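Local coordinates for protein glutathione S-transferase 2 (Onchocerca volvulus, PDB 1TU7) that conjugates glutathione to electrophilic substrates as a homodimeric pi-class transferase and appears central to detoxification in this parasitic nematode, at residues Thr85-Phe90 with Asn140-Asp145. Numbering follows the deposited sequence.
Sequences TYIDMF and NLILGD
Ile142 is the main bump of the loop 140-145, and it fits a hollow on helix 81-107 lined by Tyr86, Ile87 and Phe90. Its two branches do different work. CD1 lies over one face of the Phe90 ring in a CH-pi contact, 4.0 Å from the ring centroid, and is set toward the CD2-CE2 rim. CG2 sits in the corner where the two aromatic rings meet. It touches Tyr86 CE1 at 3.7 Å and Phe90 CD1 at 3.9 Å, and its approach to Ile87 CG2 is looser. With CG anti to the backbone N (chi1 179°), the CD1-CE1 edge of the Tyr86 ring lies beside Ile142 and Leu143. Its CZ meets the Phe90 ring at the edge, in the plane of that ring, so the two rings form adjoining walls of the hollow.

A second, smaller fit lies beside the first. Ile87 CG2 pushes into the fork of Leu143, 3.5 Å from its CG and close to both methyls. The Ile87 side chain runs roughly perpendicular to that of Leu143. Leu143 CD2 also reaches the edge of the Tyr86 ring, 3.9 Å from CD1.

The polar link runs through one water. It accepts from Tyr86 OH and donates to Ile142 O, at 2.7 Å in each case. The type I turn from Leu141 to Gly144 presents Ile142 and Leu143 as neighbouring bumps. A hydrogen bond from Gly144 N to Leu141 O closes it, and Ile142 N is hydrogen-bonded to Asp151 OD1. Leu131 touches Tyr86 and Phe90, while Leu132 and Ala150 touch Ile142. This is mostly buried packing within the all-helical C-terminal domain of the GST fold, where the loop before helix 149-164 docks on helix 81-107, away from the glutathione site.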
ATOM      1  N   THR A  85      -7.147   5.637 -10.867  1.00 11.72           N
ATOM      2  CA  THR A  85      -7.672   5.302  -9.569  1.00 11.47           C
ATOM      3  C   THR A  85      -8.082   3.836  -9.504  1.00 10.90           C
ATOM      4  O   THR A  85      -7.809   3.140  -8.525  1.00 11.63           O
ATOM      5  CB  THR A  85      -8.882   6.180  -9.278  1.00 11.13           C
ATOM      6  OG1 THR A  85      -8.471   7.548  -9.237  1.00 12.07           O
ATOM      7  CG2 THR A  85      -9.498   5.878  -7.937  1.00 12.35           C
ATOM      8  N   TYR A  86      -8.746   3.363 -10.556  1.00 12.04           N
ATOM      9  CA  TYR A  86      -9.231   1.989 -10.593  1.00 12.27           C
ATOM     10  C   TYR A  86      -8.121   0.959 -10.493  1.00 12.04           C
ATOM     11  O   TYR A  86      -8.183   0.020  -9.691  1.00 11.48           O
ATOM     12  CB  TYR A  86     -10.055   1.750 -11.865  1.00 12.26           C
ATOM     13  CG  TYR A  86     -10.553   0.328 -11.959  1.00 11.11           C
ATOM     14  CD1 TYR A  86     -10.137  -0.508 -12.941  1.00 11.01           C
ATOM     15  CD2 TYR A  86     -11.467  -0.168 -11.048  1.00 12.91           C
ATOM     16  CE1 TYR A  86     -10.576  -1.797 -13.045  1.00 13.02           C
ATOM     17  CE2 TYR A  86     -11.935  -1.469 -11.139  1.00 15.50           C
ATOM     18  CZ  TYR A  86     -11.495  -2.265 -12.143  1.00 13.37           C
ATOM     19  OH  TYR A  86     -11.954  -3.570 -12.249  1.00 14.59           O
ATOM     20  N   ILE A  87      -7.075   1.124 -11.291  1.00 11.53           N
ATOM     21  CA  ILE A  87      -5.994   0.169 -11.239  1.00 11.69           C
ATOM     22  C   ILE A  87      -5.266   0.189  -9.916  1.00 11.54           C
ATOM     23  O   ILE A  87      -4.800  -0.831  -9.465  1.00 11.73           O
ATOM     24  CB  ILE A  87      -5.020   0.319 -12.410  1.00 11.31           C
ATOM     25  CG1 ILE A  87      -4.282   1.663 -12.399  1.00 13.05           C
ATOM     26  CG2 ILE A  87      -5.762   0.013 -13.701  1.00 12.83           C
ATOM     27  CD1 ILE A  87      -3.351   1.873 -13.574  1.00 14.22           C
ATOM     28  N   ASP A  88      -5.171   1.359  -9.290  1.00 11.09           N
ATOM     29  CA  ASP A  88      -4.558   1.490  -7.966  1.00 11.34           C
ATOM     30  C   ASP A  88      -5.388   0.750  -6.957  1.00 11.34           C
ATOM     31  O   ASP A  88      -4.899  -0.081  -6.198  1.00 11.12           O
ATOM     32  CB  ASP A  88      -4.464   2.977  -7.662  1.00 10.97           C
ATOM     33  CG  ASP A  88      -3.733   3.319  -6.435  1.00 10.27           C
ATOM     34  OD1 ASP A  88      -3.271   2.421  -5.690  1.00 12.81           O
ATOM     35  OD2 ASP A  88      -3.594   4.553  -6.169  1.00 12.76           O
ATOM     36  N   MET A  89      -6.682   1.038  -6.964  1.00 11.16           N
ATOM     37  CA  MET A  89      -7.606   0.369  -6.061  1.00 11.92           C
ATOM     38  C   MET A  89      -7.493  -1.163  -6.233  1.00 11.64           C
ATOM     39  O   MET A  89      -7.436  -1.911  -5.259  1.00 11.79           O
ATOM     40  CB  MET A  89      -9.022   0.854  -6.362  1.00 12.51           C
ATOM     41  CG  MET A  89     -10.076   0.268  -5.486  1.00 13.61           C
ATOM     42  SD  MET A  89     -11.742   0.797  -6.012  1.00 14.16           S
ATOM     43  CE  MET A  89     -12.210  -0.549  -6.999  1.00 18.12           C
ATOM     44  N   PHE A  90      -7.487  -1.629  -7.471  1.00 11.33           N
ATOM     45  CA  PHE A  90      -7.389  -3.056  -7.770  1.00 11.40           C
ATOM     46  C   PHE A  90      -6.071  -3.628  -7.218  1.00 12.11           C
ATOM     47  O   PHE A  90      -6.059  -4.644  -6.522  1.00 11.95           O
ATOM     48  CB  PHE A  90      -7.500  -3.276  -9.290  1.00 11.92           C
ATOM     49  CG  PHE A  90      -7.996  -4.649  -9.697  1.00 13.01           C
ATOM     50  CD1 PHE A  90      -9.149  -4.777 -10.432  1.00 13.55           C
ATOM     51  CD2 PHE A  90      -7.328  -5.792  -9.365  1.00 16.24           C
ATOM     52  CE1 PHE A  90      -9.646  -5.989 -10.768  1.00 13.88           C
ATOM     53  CE2 PHE A  90      -7.834  -7.026  -9.741  1.00 16.36           C
ATOM     54  CZ  PHE A  90      -9.002  -7.110 -10.429  1.00 15.25           C
ATOM     55  N   ASN A 140     -10.410  -9.642 -20.810  1.00 16.20           N
ATOM     56  CA  ASN A 140      -9.087  -9.303 -21.304  1.00 16.18           C
ATOM     57  C   ASN A 140      -8.193  -8.913 -20.118  1.00 15.58           C
ATOM     58  O   ASN A 140      -7.854  -9.767 -19.308  1.00 16.92           O
ATOM     59  CB  ASN A 140      -9.210  -8.241 -22.419  1.00 16.07           C
ATOM     60  CG  ASN A 140      -7.985  -8.170 -23.342  1.00 17.68           C
ATOM     61  OD1 ASN A 140      -8.008  -7.475 -24.396  1.00 24.33           O
ATOM     62  ND2 ASN A 140      -6.959  -8.885 -23.010  1.00 15.29           N
ATOM     63  N   LEU A 141      -7.822  -7.654 -20.010  1.00 15.08           N
ATOM     64  CA  LEU A 141      -6.969  -7.192 -18.913  1.00 14.20           C
ATOM     65  C   LEU A 141      -7.761  -6.322 -17.944  1.00 13.55           C
ATOM     66  O   LEU A 141      -8.962  -6.047 -18.129  1.00 14.21           O
ATOM     67  CB  LEU A 141      -5.746  -6.455 -19.467  1.00 13.68           C
ATOM     68  CG  LEU A 141      -4.933  -7.267 -20.500  1.00 14.75           C
ATOM     69  CD1 LEU A 141      -3.881  -6.398 -21.208  1.00 16.09           C
ATOM     70  CD2 LEU A 141      -4.321  -8.482 -19.826  1.00 15.42           C
ATOM     71  N   ILE A 142      -7.115  -5.810 -16.895  1.00 12.74           N
ATOM     72  CA  ILE A 142      -7.861  -5.077 -15.888  1.00 13.16           C
ATOM     73  C   ILE A 142      -8.562  -3.851 -16.467  1.00 13.76           C
ATOM     74  O   ILE A 142      -9.693  -3.572 -16.115  1.00 14.11           O
ATOM     75  CB  ILE A 142      -6.943  -4.757 -14.690  1.00 12.52           C
ATOM     76  CG1 ILE A 142      -6.706  -6.026 -13.866  1.00 12.12           C
ATOM     77  CG2 ILE A 142      -7.528  -3.684 -13.789  1.00 13.10           C
ATOM     78  CD1 ILE A 142      -5.582  -5.912 -12.877  1.00 12.52           C
ATOM     79  N   LEU A 143      -7.918  -3.143 -17.387  1.00 15.34           N
ATOM     80  CA  LEU A 143      -8.554  -1.968 -17.998  1.00 15.63           C
ATOM     81  C   LEU A 143      -9.293  -2.290 -19.282  1.00 17.81           C
ATOM     82  O   LEU A 143      -9.862  -1.386 -19.912  1.00 19.02           O
ATOM     83  CB  LEU A 143      -7.536  -0.853 -18.255  1.00 15.49           C
ATOM     84  CG  LEU A 143      -7.077  -0.129 -16.991  1.00 14.24           C
ATOM     85  CD1 LEU A 143      -6.005   0.936 -17.357  1.00 14.21           C
ATOM     86  CD2 LEU A 143      -8.275   0.485 -16.247  1.00 14.13           C
ATOM     87  N   GLY A 144      -9.312  -3.568 -19.659  1.00 17.14           N
ATOM     88  CA  GLY A 144      -9.835  -3.988 -20.959  1.00 17.45           C
ATOM     89  C   GLY A 144      -8.722  -4.361 -21.920  1.00 17.69           C
ATOM     90  O   GLY A 144      -8.052  -5.367 -21.736  1.00 17.39           O
ATOM     91  N   ASP A 145      -8.502  -3.561 -22.964  1.00 19.41           N
ATOM     92  CA  ASP A 145      -7.529  -3.927 -23.993  1.00 20.35           C
ATOM     93  C   ASP A 145      -6.084  -3.505 -23.715  1.00 19.70           C
ATOM     94  O   ASP A 145      -5.179  -3.933 -24.409  1.00 21.18           O
ATOM     95  CB  ASP A 145      -7.949  -3.305 -25.332  1.00 21.98           C
ATOM     96  CG  ASP A 145      -9.115  -4.000 -25.936  1.00 25.65           C
ATOM     97  OD1 ASP A 145      -9.595  -3.490 -26.984  1.00 30.18           O
ATOM     98  OD2 ASP A 145      -9.602  -5.056 -25.470  1.00 28.81           O
TER
HETATM   99  O   HOH W   1     -11.433  -4.875 -14.526  1.00 15.14           O